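Long-range contacts in LbaCas13a H328A (C2c2) (Lachnospiraceae bacterium NK4A179, PDB 5WLH), which binds a CRISPR guide RNA in its precursor form and, as a Cas13a nuclease, probably cleaves target RNA under the direction of that guide: residues S673-F678 and E726-A731; K666-R671 and K888-L893; R741-A746 and Q791-I796. All coordinates share one frame; numbering follows the deposited sequence. Where two conformers were deposited one is given.

Contact 1. Residues S673-F678 and E726-A731; sequences SQVPSF and EIYYNA. With nucleotides of chain B.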
loop_
_atom_site.group_PDB
_atom_site.type_symbol
_atom_site.label_atom_id
_atom_site.label_comp_id
_atom_site.label_asym_id
_atom_site.label_seq_id
_atom_site.Cartn_x
_atom_site.Cartn_y
_atom_site.Cartn_z
ATOM N N SER A 673 -11.375 13.417 2.763
ATOM C CA SER A 673 -10.898 12.424 1.826
ATOM C C SER A 673 -12.074 11.731 1.130
ATOM O O SER A 673 -13.246 11.864 1.524
ATOM C CB SER A 673 -10.047 11.381 2.542
ATOM O OG SER A 673 -10.903 10.642 3.354
ATOM N N GLN A 674 -11.733 10.967 0.090
ATOM C CA GLN A 674 -12.680 10.144 -0.668
ATOM C C GLN A 674 -13.879 10.965 -1.136
ATOM O O GLN A 674 -15.021 10.506 -1.119
ATOM C CB GLN A 674 -13.125 8.915 0.129
ATOM C CG GLN A 674 -12.060 7.805 0.258
ATOM C CD GLN A 674 -11.983 6.857 -0.947
ATOM O OE1 GLN A 674 -12.720 6.996 -1.920
ATOM N NE2 GLN A 674 -11.082 5.878 -0.870
ATOM N N VAL A 675 -13.612 12.203 -1.517
ATOM C CA VAL A 675 -14.457 12.957 -2.437
ATOM C C VAL A 675 -13.758 12.975 -3.792
ATOM O O VAL A 675 -12.553 13.260 -3.840
ATOM C CB VAL A 675 -14.703 14.376 -1.923
ATOM C CG1 VAL A 675 -15.521 15.160 -2.937
ATOM C CG2 VAL A 675 -15.416 14.334 -0.569
ATOM N N PRO A 676 -14.445 12.663 -4.892
ATOM C CA PRO A 676 -13.787 12.703 -6.203
ATOM C C PRO A 676 -13.059 14.017 -6.431
ATOM O O PRO A 676 -13.562 15.095 -6.097
ATOM C CB PRO A 676 -14.953 12.530 -7.185
ATOM C CG PRO A 676 -15.940 11.744 -6.445
ATOM C CD PRO A 676 -15.837 12.194 -4.992
ATOM N N SER A 677 -11.861 13.923 -7.001
ATOM C CA SER A 677 -11.065 15.116 -7.236
ATOM C C SER A 677 -11.761 15.993 -8.263
ATOM O O SER A 677 -12.520 15.506 -9.100
ATOM C CB SER A 677 -9.677 14.756 -7.749
ATOM O OG SER A 677 -9.755 14.309 -9.098
ATOM N N PHE A 678 -11.499 17.300 -8.184
ATOM C CA PHE A 678 -12.034 18.207 -9.196
ATOM C C PHE A 678 -11.673 17.712 -10.586
ATOM O O PHE A 678 -12.520 17.682 -11.486
ATOM C CB PHE A 678 -11.498 19.625 -8.995
ATOM C CG PHE A 678 -11.823 20.552 -10.143
ATOM C CD1 PHE A 678 -13.101 21.070 -10.281
ATOM C CD2 PHE A 678 -10.867 20.863 -11.090
ATOM C CE1 PHE A 678 -13.410 21.905 -11.347
ATOM C CE2 PHE A 678 -11.163 21.694 -12.144
ATOM C CZ PHE A 678 -12.441 22.207 -12.275
ATOM N N GLU A 726 -10.618 25.876 -7.528
ATOM C CA GLU A 726 -10.621 26.522 -6.225
ATOM C C GLU A 726 -12.035 26.620 -5.671
ATOM O O GLU A 726 -12.249 26.430 -4.470
ATOM C CB GLU A 726 -9.961 27.893 -6.321
ATOM C CG GLU A 726 -8.468 27.821 -6.589
ATOM C CD GLU A 726 -7.693 27.236 -5.410
ATOM O OE1 GLU A 726 -6.952 26.259 -5.619
ATOM O OE2 GLU A 726 -7.810 27.764 -4.282
ATOM N N ILE A 727 -13.018 26.886 -6.533
ATOM C CA ILE A 727 -14.400 26.947 -6.061
ATOM C C ILE A 727 -14.867 25.582 -5.586
ATOM O O ILE A 727 -15.551 25.464 -4.560
ATOM C CB ILE A 727 -15.323 27.478 -7.166
ATOM C CG1 ILE A 727 -14.954 28.927 -7.499
ATOM C CG2 ILE A 727 -16.777 27.305 -6.740
ATOM C CD1 ILE A 727 -15.741 29.482 -8.674
ATOM N N TYR A 728 -14.514 24.537 -6.335
ATOM C CA TYR A 728 -14.934 23.184 -6.001
ATOM C C TYR A 728 -14.550 22.854 -4.570
ATOM O O TYR A 728 -15.388 22.447 -3.760
ATOM C CB TYR A 728 -14.285 22.203 -6.986
ATOM C CG TYR A 728 -14.672 20.753 -6.812
ATOM C CD1 TYR A 728 -15.862 20.270 -7.320
ATOM C CD2 TYR A 728 -13.833 19.863 -6.145
ATOM C CE1 TYR A 728 -16.219 18.951 -7.173
ATOM C CE2 TYR A 728 -14.184 18.537 -5.998
ATOM C CZ TYR A 728 -15.361 18.085 -6.509
ATOM O OH TYR A 728 -15.702 16.775 -6.360
ATOM N N TYR A 729 -13.293 23.094 -4.223
ATOM C CA TYR A 729 -12.830 22.657 -2.914
ATOM C C TYR A 729 -13.234 23.630 -1.813
ATOM O O TYR A 729 -13.609 23.200 -0.717
ATOM C CB TYR A 729 -11.313 22.465 -2.930
ATOM C CG TYR A 729 -10.893 21.288 -3.784
ATOM C CD1 TYR A 729 -11.256 19.989 -3.429
ATOM C CD2 TYR A 729 -10.140 21.477 -4.932
ATOM C CE1 TYR A 729 -10.884 18.901 -4.210
ATOM C CE2 TYR A 729 -9.759 20.409 -5.707
ATOM C CZ TYR A 729 -10.133 19.123 -5.335
ATOM O OH TYR A 729 -9.761 18.061 -6.121
ATOM N N ASN A 730 -13.195 24.935 -2.088
ATOM C CA ASN A 730 -13.264 25.923 -1.022
ATOM C C ASN A 730 -14.650 26.529 -0.813
ATOM O O ASN A 730 -14.853 27.244 0.182
ATOM C CB ASN A 730 -12.244 27.028 -1.294
ATOM C CG ASN A 730 -10.817 26.512 -1.241
ATOM O OD1 ASN A 730 -10.279 26.296 -0.167
ATOM N ND2 ASN A 730 -10.205 26.311 -2.404
ATOM N N ALA A 731 -15.606 26.247 -1.689
ATOM C CA ALA A 731 -16.955 26.769 -1.529
ATOM C C ALA A 731 -18.008 25.708 -1.817
ATOM O O ALA A 731 -18.982 25.563 -1.071
ATOM C CB ALA A 731 -17.160 27.971 -2.463
ATOM P P A B 34 -8.025 16.165 -3.771
ATOM O OP1 A B 34 -7.923 16.941 -2.503
ATOM O OP2 A B 34 -9.346 16.030 -4.485
ATOM O "O5'" A B 34 -6.969 16.599 -4.867
ATOM C "C5'" A B 34 -5.659 17.014 -4.503
ATOM C "C4'" A B 34 -5.044 17.913 -5.551
ATOM O "O4'" A B 34 -4.618 17.126 -6.702
ATOM C "C3'" A B 34 -5.973 19.015 -6.091
ATOM O "O3'" A B 34 -5.243 20.225 -6.237
ATOM C "C2'" A B 34 -6.345 18.498 -7.483
ATOM O "O2'" A B 34 -6.667 19.503 -8.420
ATOM C "C1'" A B 34 -5.074 17.751 -7.883
ATOM N N9 A B 34 -5.284 16.766 -8.950
ATOM C C8 A B 34 -6.041 15.625 -8.996
ATOM N N7 A B 34 -6.012 15.026 -10.166
ATOM C C5 A B 34 -5.202 15.834 -10.949
ATOM C C6 A B 34 -4.771 15.765 -12.286
ATOM N N6 A B 34 -5.110 14.796 -13.142
ATOM N N1 A B 34 -3.961 16.747 -12.741
ATOM C C2 A B 34 -3.612 17.734 -11.902
ATOM N N3 A B 34 -3.955 17.904 -10.626
ATOM C C4 A B 34 -4.751 16.908 -10.208
ATOM P P G B 33 -9.743 10.642 -6.895
ATOM O OP1 G B 33 -10.850 11.443 -7.491
ATOM O OP2 G B 33 -8.663 10.106 -7.780
ATOM O "O5'" G B 33 -9.027 11.514 -5.786
ATOM C "C5'" G B 33 -9.771 12.119 -4.740
ATOM C "C4'" G B 33 -8.839 12.687 -3.706
ATOM O "O4'" G B 33 -8.106 11.595 -3.061
ATOM C "C3'" G B 33 -7.774 13.633 -4.266
ATOM O "O3'" G B 33 -7.560 14.696 -3.356
ATOM C "C2'" G B 33 -6.527 12.759 -4.280
ATOM O "O2'" G B 33 -5.297 13.447 -4.264
ATOM C "C1'" G B 33 -6.744 11.941 -3.023
ATOM N N9 G B 33 -5.843 10.782 -2.965
ATOM C C8 G B 33 -4.950 10.520 -1.947
ATOM N N7 G B 33 -4.180 9.491 -2.203
ATOM C C5 G B 33 -4.555 9.091 -3.473
ATOM C C6 G B 33 -4.063 8.032 -4.265
ATOM O O6 G B 33 -3.177 7.210 -3.995
ATOM N N1 G B 33 -4.720 7.959 -5.477
ATOM C C2 G B 33 -5.733 8.792 -5.888
ATOM N N2 G B 33 -6.243 8.549 -7.100
ATOM N N3 G B 33 -6.203 9.784 -5.162
ATOM C C4 G B 33 -5.575 9.883 -3.968
ATOM P P A B 32 -9.231 4.928 -8.375
ATOM O OP1 A B 32 -10.045 5.245 -9.586
ATOM O OP2 A B 32 -7.766 4.744 -8.516
ATOM O "O5'" A B 32 -9.454 6.060 -7.266
ATOM C "C5'" A B 32 -10.761 6.369 -6.798
ATOM C "C4'" A B 32 -10.708 7.168 -5.525
ATOM O "O4'" A B 32 -10.189 6.349 -4.449
ATOM C "C3'" A B 32 -9.799 8.385 -5.557
ATOM O "O3'" A B 32 -10.493 9.494 -6.091
ATOM C "C2'" A B 32 -9.416 8.567 -4.099
ATOM O "O2'" A B 32 -10.475 9.214 -3.410
ATOM C "C1'" A B 32 -9.348 7.115 -3.612
ATOM N N9 A B 32 -7.991 6.528 -3.669
ATOM C C8 A B 32 -7.427 5.864 -4.735
ATOM N N7 A B 32 -6.214 5.413 -4.514
ATOM C C5 A B 32 -5.962 5.794 -3.200
ATOM C C6 A B 32 -4.841 5.606 -2.360
ATOM N N6 A B 32 -3.726 4.970 -2.750
ATOM N N1 A B 32 -4.896 6.114 -1.110
ATOM C C2 A B 32 -6.016 6.749 -0.725
ATOM N N3 A B 32 -7.125 6.981 -1.427
ATOM C C4 A B 32 -7.039 6.477 -2.668
#
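Tyr728 reaches from its helix to the loop residues Pro676 and Phe678: root and ring lie along Phe678, and the hydroxyl goes on to Pro676. At the root, CB packs on CD1 of the Phe678 ring at 3.7 Å. With CG anti to the backbone N (chi1 -177°), the ring projects from the helix towards the loop, and CD2 then lies against CB of Phe678. One face of the ring takes the Phe678 CA in a CH-pi contact, 4.1 Å from CA to the ring centroid. The two rings meet obliquely, their planes 59° apart. At the tip, the Tyr728 hydroxyl OH donates to the Pro676 carbonyl O at 2.7 Å, tilted from the carbonyl plane, and Val675 CG1 lies beside that hydroxyl.

Tyr729, next along the helix, has a hydroxyl that works both ways. Its OH accepts the Phe678 backbone N-H at 2.8 Å, nearly straight (171°), and donates to OP2 of A34 in chain B at 2.6 Å. One residue earlier, the Ser677 N-H holds OP1 of G33 in chain B (N to OP1 2.7 Å), while the Ser677 side chain caps Lys680 N at the start of the following helix. The N-H given to Tyr729 would probably polarise its hydroxyl towards the phosphate. These bonds from Ser677 and Tyr729 grip RNA phosphates and do not read the bases.

Contact 2. Residues K666-R671 and K888-L893; sequences KDNVER and KPYAGL. With nucleotides of chain B.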
loop_
_atom_site.group_PDB
_atom_site.type_symbol
_atom_site.label_atom_id
_atom_site.label_comp_id
_atom_site.label_asym_id
_atom_site.label_seq_id
_atom_site.Cartn_x
_atom_site.Cartn_y
_atom_site.Cartn_z
ATOM N N LYS A 666 -11.471 33.253 3.153
ATOM C CA LYS A 666 -11.741 33.862 4.455
ATOM C C LYS A 666 -11.540 32.870 5.589
ATOM O O LYS A 666 -11.149 33.264 6.696
ATOM C CB LYS A 666 -13.167 34.423 4.501
ATOM C CG LYS A 666 -14.271 33.378 4.362
ATOM C CD LYS A 666 -15.663 33.998 4.267
ATOM C CE LYS A 666 -16.686 32.996 3.725
ATOM N NZ LYS A 666 -18.068 33.556 3.664
ATOM N N ASP A 667 -11.822 31.590 5.348
ATOM C CA ASP A 667 -11.629 30.549 6.344
ATOM C C ASP A 667 -10.754 29.460 5.759
ATOM O O ASP A 667 -10.884 29.120 4.580
ATOM C CB ASP A 667 -12.959 29.945 6.803
ATOM C CG ASP A 667 -13.935 30.998 7.280
ATOM O OD1 ASP A 667 -13.510 31.882 8.055
ATOM O OD2 ASP A 667 -15.112 30.942 6.876
ATOM N N ASN A 668 -9.853 28.927 6.576
ATOM C CA ASN A 668 -9.097 27.758 6.145
ATOM C C ASN A 668 -10.057 26.590 5.967
ATOM O O ASN A 668 -10.943 26.369 6.797
ATOM C CB ASN A 668 -8.008 27.427 7.163
ATOM C CG ASN A 668 -6.838 28.393 7.087
ATOM O OD1 ASN A 668 -6.590 28.999 6.039
ATOM N ND2 ASN A 668 -6.119 28.544 8.193
ATOM N N VAL A 669 -9.898 25.862 4.866
ATOM C CA VAL A 669 -10.792 24.772 4.493
ATOM C C VAL A 669 -10.064 23.453 4.729
ATOM O O VAL A 669 -8.960 23.248 4.212
ATOM C CB VAL A 669 -11.248 24.900 3.032
ATOM C CG1 VAL A 669 -12.145 23.737 2.650
ATOM C CG2 VAL A 669 -11.956 26.242 2.821
ATOM N N GLU A 670 -10.658 22.591 5.548
ATOM C CA GLU A 670 -10.163 21.234 5.764
ATOM C C GLU A 670 -10.869 20.303 4.786
ATOM O O GLU A 670 -12.073 20.066 4.907
ATOM C CB GLU A 670 -10.422 20.803 7.201
ATOM C CG GLU A 670 -9.784 19.494 7.589
ATOM C CD GLU A 670 -9.869 19.269 9.086
ATOM O OE1 GLU A 670 -10.492 20.119 9.756
ATOM O OE2 GLU A 670 -9.319 18.264 9.594
ATOM N N ARG A 671 -10.132 19.789 3.810
ATOM C CA ARG A 671 -10.729 18.908 2.826
ATOM C C ARG A 671 -10.952 17.515 3.380
ATOM O O ARG A 671 -10.125 16.988 4.128
ATOM C CB ARG A 671 -9.847 18.809 1.597
ATOM C CG ARG A 671 -9.903 20.033 0.767
ATOM C CD ARG A 671 -9.163 19.774 -0.501
ATOM N NE ARG A 671 -8.655 21.017 -1.038
ATOM C CZ ARG A 671 -7.844 21.078 -2.079
ATOM N NH1 ARG A 671 -7.488 19.949 -2.691
ATOM N NH2 ARG A 671 -7.405 22.256 -2.506
ATOM N N LYS A 888 -8.829 37.048 7.699
ATOM C CA LYS A 888 -7.728 36.692 8.599
ATOM C C LYS A 888 -7.819 35.211 8.963
ATOM O O LYS A 888 -7.998 34.854 10.129
ATOM C CB LYS A 888 -7.756 37.558 9.861
ATOM C CG LYS A 888 -7.710 39.058 9.619
ATOM C CD LYS A 888 -6.317 39.532 9.223
ATOM C CE LYS A 888 -6.383 40.897 8.532
ATOM N NZ LYS A 888 -5.162 41.192 7.728
ATOM N N PRO A 889 -7.679 34.312 7.982
ATOM C CA PRO A 889 -7.888 32.883 8.278
ATOM C C PRO A 889 -6.879 32.283 9.255
ATOM O O PRO A 889 -7.208 31.293 9.914
ATOM C CB PRO A 889 -7.802 32.216 6.894
ATOM C CG PRO A 889 -7.020 33.173 6.051
ATOM C CD PRO A 889 -7.381 34.542 6.556
ATOM N N TYR A 890 -5.675 32.838 9.386
ATOM C CA TYR A 890 -4.634 32.198 10.186
ATOM C C TYR A 890 -4.529 32.746 11.600
ATOM O O TYR A 890 -3.652 32.310 12.347
ATOM C CB TYR A 890 -3.273 32.319 9.485
ATOM C CG TYR A 890 -3.207 31.442 8.264
ATOM C CD1 TYR A 890 -2.872 30.091 8.368
ATOM C CD2 TYR A 890 -3.518 31.952 7.018
ATOM C CE1 TYR A 890 -2.841 29.283 7.245
ATOM C CE2 TYR A 890 -3.484 31.164 5.899
ATOM C CZ TYR A 890 -3.149 29.835 6.007
ATOM O OH TYR A 890 -3.122 29.072 4.860
ATOM N N ALA A 891 -5.425 33.654 11.996
ATOM C CA ALA A 891 -5.277 34.338 13.282
ATOM C C ALA A 891 -5.089 33.354 14.439
ATOM O O ALA A 891 -4.118 33.453 15.201
ATOM C CB ALA A 891 -6.487 35.245 13.522
ATOM N N GLY A 892 -5.994 32.382 14.573
ATOM C CA GLY A 892 -5.911 31.468 15.703
ATOM C C GLY A 892 -4.751 30.496 15.597
ATOM O O GLY A 892 -4.083 30.190 16.590
ATOM N N LEU A 893 -4.476 30.019 14.388
ATOM C CA LEU A 893 -3.409 29.040 14.203
ATOM C C LEU A 893 -2.053 29.586 14.626
ATOM O O LEU A 893 -1.211 28.833 15.139
ATOM C CB LEU A 893 -3.374 28.604 12.740
ATOM C CG LEU A 893 -2.428 27.463 12.399
ATOM C CD1 LEU A 893 -2.746 26.241 13.263
ATOM C CD2 LEU A 893 -2.534 27.148 10.910
ATOM P P U B 35 -4.815 21.094 -4.955
ATOM O OP1 U B 35 -5.033 20.322 -3.711
ATOM O OP2 U B 35 -5.501 22.408 -4.983
ATOM O "O5'" U B 35 -3.272 21.312 -5.228
ATOM C "C5'" U B 35 -2.535 22.305 -4.549
ATOM C "C4'" U B 35 -1.141 22.348 -5.101
ATOM O "O4'" U B 35 -0.486 21.081 -4.861
ATOM C "C3'" U B 35 -1.068 22.515 -6.606
ATOM O "O3'" U B 35 -1.206 23.870 -6.967
ATOM C "C2'" U B 35 0.290 21.923 -6.950
ATOM O "O2'" U B 35 1.319 22.875 -6.747
ATOM C "C1'" U B 35 0.423 20.804 -5.900
ATOM N N1 U B 35 0.090 19.485 -6.478
ATOM C C2 U B 35 1.107 18.857 -7.161
ATOM O O2 U B 35 2.226 19.325 -7.262
ATOM N N3 U B 35 0.774 17.650 -7.702
ATOM C C4 U B 35 -0.457 17.033 -7.655
ATOM O O4 U B 35 -0.584 15.947 -8.223
ATOM C C5 U B 35 -1.466 17.747 -6.940
ATOM C C6 U B 35 -1.166 18.927 -6.384
ATOM P P A B 34 -8.025 16.165 -3.771
ATOM O OP1 A B 34 -7.923 16.941 -2.503
ATOM O OP2 A B 34 -9.346 16.030 -4.485
ATOM O "O5'" A B 34 -6.969 16.599 -4.867
ATOM C "C5'" A B 34 -5.659 17.014 -4.503
ATOM C "C4'" A B 34 -5.044 17.913 -5.551
ATOM O "O4'" A B 34 -4.618 17.126 -6.702
ATOM C "C3'" A B 34 -5.973 19.015 -6.091
ATOM O "O3'" A B 34 -5.243 20.225 -6.237
ATOM C "C2'" A B 34 -6.345 18.498 -7.483
ATOM O "O2'" A B 34 -6.667 19.503 -8.420
ATOM C "C1'" A B 34 -5.074 17.751 -7.883
ATOM N N9 A B 34 -5.284 16.766 -8.950
ATOM C C8 A B 34 -6.041 15.625 -8.996
ATOM N N7 A B 34 -6.012 15.026 -10.166
ATOM C C5 A B 34 -5.202 15.834 -10.949
ATOM C C6 A B 34 -4.771 15.765 -12.286
ATOM N N6 A B 34 -5.110 14.796 -13.142
ATOM N N1 A B 34 -3.961 16.747 -12.741
ATOM C C2 A B 34 -3.612 17.734 -11.902
ATOM N N3 A B 34 -3.955 17.904 -10.626
ATOM C C4 A B 34 -4.751 16.908 -10.208
HETATM O O HOH W 1 -11.260 35.584 7.934
HETATM O O HOH W 2 -9.495 29.971 9.229
#
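Asn668 sets its amide against both Pro889 and Tyr890, and this corner is the tight part of the contact. The amide ND2 sits over one face of the Tyr890 ring, displaced towards the rim, 3.5 Å from the ring atom CE1. Amide and ring planes are inclined by 64°, so the group stands up from the ring instead of lying flat on it. The other branch, OD1, lies against the Pro889 CB at 3.5 Å and also near Tyr890 CZ. CG of Asn668 is beside its own backbone N (chi1 -75°), which turns the amide into the corner between proline and tyrosine. Although ND2 comes close to Pro889 O, the angle is too poor for a hydrogen bond. An alanine in place of Tyr890 is likely to leave the Asn668 amide without its ring face and freer to turn.

Towards solvent the fit gives way to water. No direct hydrogen bond joins the two segments; one water takes the Lys888 N-H and donates to Lys666 O, the latter at 2.6 Å from the water oxygen. A second links Asn668 N with Pro889 O, 2.7 Å from the water to that carbonyl. Here Lys666 and Lys888 turn their CB atoms away from the partner segment.

The segment 888-893 makes a type I turn, Lys888 to Ala891, leading into helix 891-898. Further along the other segment, Arg671 reaches chain B: NH1 donates to OP1 of A34 at 3.0 Å and to OP1 of U35 at 2.7 Å, while NH2 holds OP2 of U35. One guanidinium bridging two successive phosphates is the arginine fork familiar from RNA-binding proteins.

Contact 3. Residues R741-A746 and Q791-I796; sequences RFITKA and QRIKNI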
loop_
_atom_site.group_PDB
_atom_site.type_symbol
_atom_site.label_atom_id
_atom_site.label_comp_id
_atom_site.label_asym_id
_atom_site.label_seq_id
_atom_site.Cartn_x
_atom_site.Cartn_y
_atom_site.Cartn_z
ATOM N N ARG A 741 -29.495 19.664 -2.713
ATOM C CA ARG A 741 -29.819 19.492 -4.125
ATOM C C ARG A 741 -29.126 18.278 -4.728
ATOM O O ARG A 741 -29.674 17.635 -5.635
ATOM C CB ARG A 741 -29.436 20.746 -4.912
ATOM C CG ARG A 741 -30.391 21.912 -4.738
ATOM C CD ARG A 741 -30.805 22.475 -6.087
ATOM N NE ARG A 741 -30.947 21.427 -7.100
ATOM C CZ ARG A 741 -32.024 20.657 -7.251
ATOM N NH1 ARG A 741 -33.081 20.803 -6.459
ATOM N NH2 ARG A 741 -32.044 19.732 -8.205
ATOM N N PHE A 742 -27.916 17.961 -4.261
ATOM C CA PHE A 742 -27.278 16.721 -4.681
ATOM C C PHE A 742 -28.123 15.520 -4.282
ATOM O O PHE A 742 -28.291 14.583 -5.069
ATOM C CB PHE A 742 -25.875 16.630 -4.076
ATOM C CG PHE A 742 -25.201 15.295 -4.276
ATOM C CD1 PHE A 742 -25.441 14.236 -3.403
ATOM C CD2 PHE A 742 -24.315 15.105 -5.319
ATOM C CE1 PHE A 742 -24.816 13.017 -3.580
ATOM C CE2 PHE A 742 -23.688 13.886 -5.504
ATOM C CZ PHE A 742 -23.938 12.843 -4.636
ATOM N N ILE A 743 -28.650 15.533 -3.057
ATOM C CA ILE A 743 -29.427 14.408 -2.544
ATOM C C ILE A 743 -30.716 14.253 -3.337
ATOM O O ILE A 743 -31.122 13.139 -3.691
ATOM C CB ILE A 743 -29.713 14.611 -1.044
ATOM C CG1 ILE A 743 -28.421 14.505 -0.218
ATOM C CG2 ILE A 743 -30.751 13.606 -0.538
ATOM C CD1 ILE A 743 -28.593 14.977 1.207
ATOM N N THR A 744 -31.371 15.376 -3.635
ATOM C CA THR A 744 -32.600 15.340 -4.417
ATOM C C THR A 744 -32.338 14.827 -5.828
ATOM O O THR A 744 -32.991 13.881 -6.285
ATOM C CB THR A 744 -33.217 16.731 -4.446
ATOM O OG1 THR A 744 -33.646 17.078 -3.124
ATOM C CG2 THR A 744 -34.409 16.766 -5.404
ATOM N N LYS A 745 -31.379 15.440 -6.531
ATOM C CA LYS A 745 -31.065 15.021 -7.896
ATOM C C LYS A 745 -30.672 13.550 -7.946
ATOM O O LYS A 745 -31.054 12.828 -8.875
ATOM C CB LYS A 745 -29.944 15.890 -8.473
ATOM C CG LYS A 745 -30.419 17.007 -9.400
ATOM C CD LYS A 745 -29.246 17.726 -10.084
ATOM C CE LYS A 745 -28.574 18.742 -9.158
ATOM N NZ LYS A 745 -28.402 20.069 -9.815
ATOM N N ALA A 746 -29.903 13.090 -6.966
ATOM C CA ALA A 746 -29.591 11.670 -6.850
ATOM C C ALA A 746 -30.760 10.944 -6.194
ATOM O O ALA A 746 -31.197 9.902 -6.671
ATOM C CB ALA A 746 -28.307 11.462 -6.050
ATOM N N GLN A 791 -31.088 4.701 -3.945
ATOM C CA GLN A 791 -31.551 3.967 -2.772
ATOM C C GLN A 791 -30.539 4.059 -1.635
ATOM O O GLN A 791 -30.895 4.358 -0.487
ATOM C CB GLN A 791 -31.822 2.506 -3.143
ATOM C CG GLN A 791 -32.738 1.778 -2.174
ATOM C CD GLN A 791 -34.065 2.485 -1.983
ATOM O OE1 GLN A 791 -34.315 3.095 -0.940
ATOM N NE2 GLN A 791 -34.925 2.410 -2.990
ATOM N N ARG A 792 -29.263 3.814 -1.939
ATOM C CA ARG A 792 -28.247 3.873 -0.895
ATOM C C ARG A 792 -28.095 5.284 -0.353
ATOM O O ARG A 792 -27.903 5.468 0.857
ATOM C CB ARG A 792 -26.915 3.344 -1.418
ATOM C CG ARG A 792 -27.054 2.049 -2.176
ATOM C CD ARG A 792 -25.753 1.664 -2.824
ATOM N NE ARG A 792 -24.954 0.780 -1.986
ATOM C CZ ARG A 792 -25.059 -0.545 -1.996
ATOM N NH1 ARG A 792 -24.291 -1.282 -1.203
ATOM N NH2 ARG A 792 -25.932 -1.132 -2.803
ATOM N N ILE A 793 -28.198 6.293 -1.225
ATOM C CA ILE A 793 -28.163 7.682 -0.769
ATOM C C ILE A 793 -29.268 7.932 0.247
ATOM O O ILE A 793 -29.038 8.514 1.316
ATOM C CB ILE A 793 -28.283 8.650 -1.962
ATOM C CG1 ILE A 793 -27.189 8.379 -2.991
ATOM C CG2 ILE A 793 -28.256 10.095 -1.479
ATOM C CD1 ILE A 793 -25.885 9.050 -2.689
ATOM N N LYS A 794 -30.494 7.500 -0.070
ATOM C CA LYS A 794 -31.596 7.726 0.860
ATOM C C LYS A 794 -31.376 6.960 2.157
ATOM O O LYS A 794 -31.662 7.472 3.249
ATOM C CB LYS A 794 -32.940 7.350 0.220
ATOM C CG LYS A 794 -33.553 8.376 -0.779
ATOM C CD LYS A 794 -34.218 9.598 -0.084
ATOM C CE LYS A 794 -33.229 10.661 0.412
ATOM N NZ LYS A 794 -33.791 11.612 1.412
ATOM N N ASN A 795 -30.851 5.737 2.064
ATOM C CA ASN A 795 -30.490 4.998 3.272
ATOM C C ASN A 795 -29.465 5.771 4.094
ATOM O O ASN A 795 -29.603 5.905 5.316
ATOM C CB ASN A 795 -29.961 3.616 2.896
ATOM C CG ASN A 795 -29.670 2.761 4.109
ATOM O OD1 ASN A 795 -28.702 1.998 4.131
ATOM N ND2 ASN A 795 -30.504 2.890 5.136
ATOM N N ILE A 796 -28.438 6.310 3.430
ATOM C CA ILE A 796 -27.377 7.023 4.140
ATOM C C ILE A 796 -27.944 8.214 4.906
ATOM O O ILE A 796 -27.683 8.386 6.104
ATOM C CB ILE A 796 -26.273 7.452 3.156
ATOM C CG1 ILE A 796 -25.439 6.238 2.749
ATOM C CG2 ILE A 796 -25.395 8.531 3.772
ATOM C CD1 ILE A 796 -24.592 6.462 1.518
#
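Ile793 points its CB at the opposing segment and meets three residues of it, each through a different carbon. Its CD1 approaches CE1 of the Phe742 ring at 4.2 Å, coming in obliquely. Its CG2 branch faces the matching branch of Ile743, CG2 to CG2 at 4.4 Å, while CG1 stands off the Ala746 methyl CB at 4.5 Å. Phe742 leaves its own helix at an angle to this direction. Its CG is anti to the backbone N (chi1 171°), and this carries the far rim of the ring round to Ile793, although the side chain starts out pointing elsewhere.

The backbones come nearest at Ile743 and Ile793, whose CA atoms are 7.1 Å apart. The short segments of helices 736-745 and 786-799 pass with their axes 10.2 Å apart at closest approach and their N-to-C directions 137° apart. This is an inclined, broadly antiparallel helix pair in a protein built largely of helices, held by apolar side chains with no hydrogen bond across it. Behind it, Ile808 and Ile812 of helix 805-813 also pack on Ile793, and Leu846 of helix 843-861 on Phe742.

At the outer margin Lys794 runs at about a right angle to Ile743. Its chain bends at chi2 (-77°) and again in the opposite sense at chi3, and this double bend lays CE against Ile743 CG2 at 4.0 Å. The ammonium NZ lies next to the same methyl group, and the lysine, an exposed residue, lays its CE along the edge of the apolar patch. Elsewhere on helix 736-745, Arg741 and Lys745 both form salt bridges to Glu856 of helix 843-861.

In the fold
Followed from the N terminus, the chain leaves helix 654-665 into a loop that supplies the first half of contact 2 and then, almost at once, that of contact 1. Contact 1 closes first, when helix 709-732 returns to residues 673-678. Contact 3 follows in series, joining helices 736-745 and 786-799. Only at 888-893 does contact 2 close, so its long loop encloses the other two and none of them cross. Contacts 1 and 2 touch, Tyr729 packing on Arg671 and Asn730 on Val669, which ties the loop to helix 709-732, while contact 2 ties it to the turn leading into helix 891-898. Contact 3 touches neither; its nearest atoms are about 8 Å from contact 1.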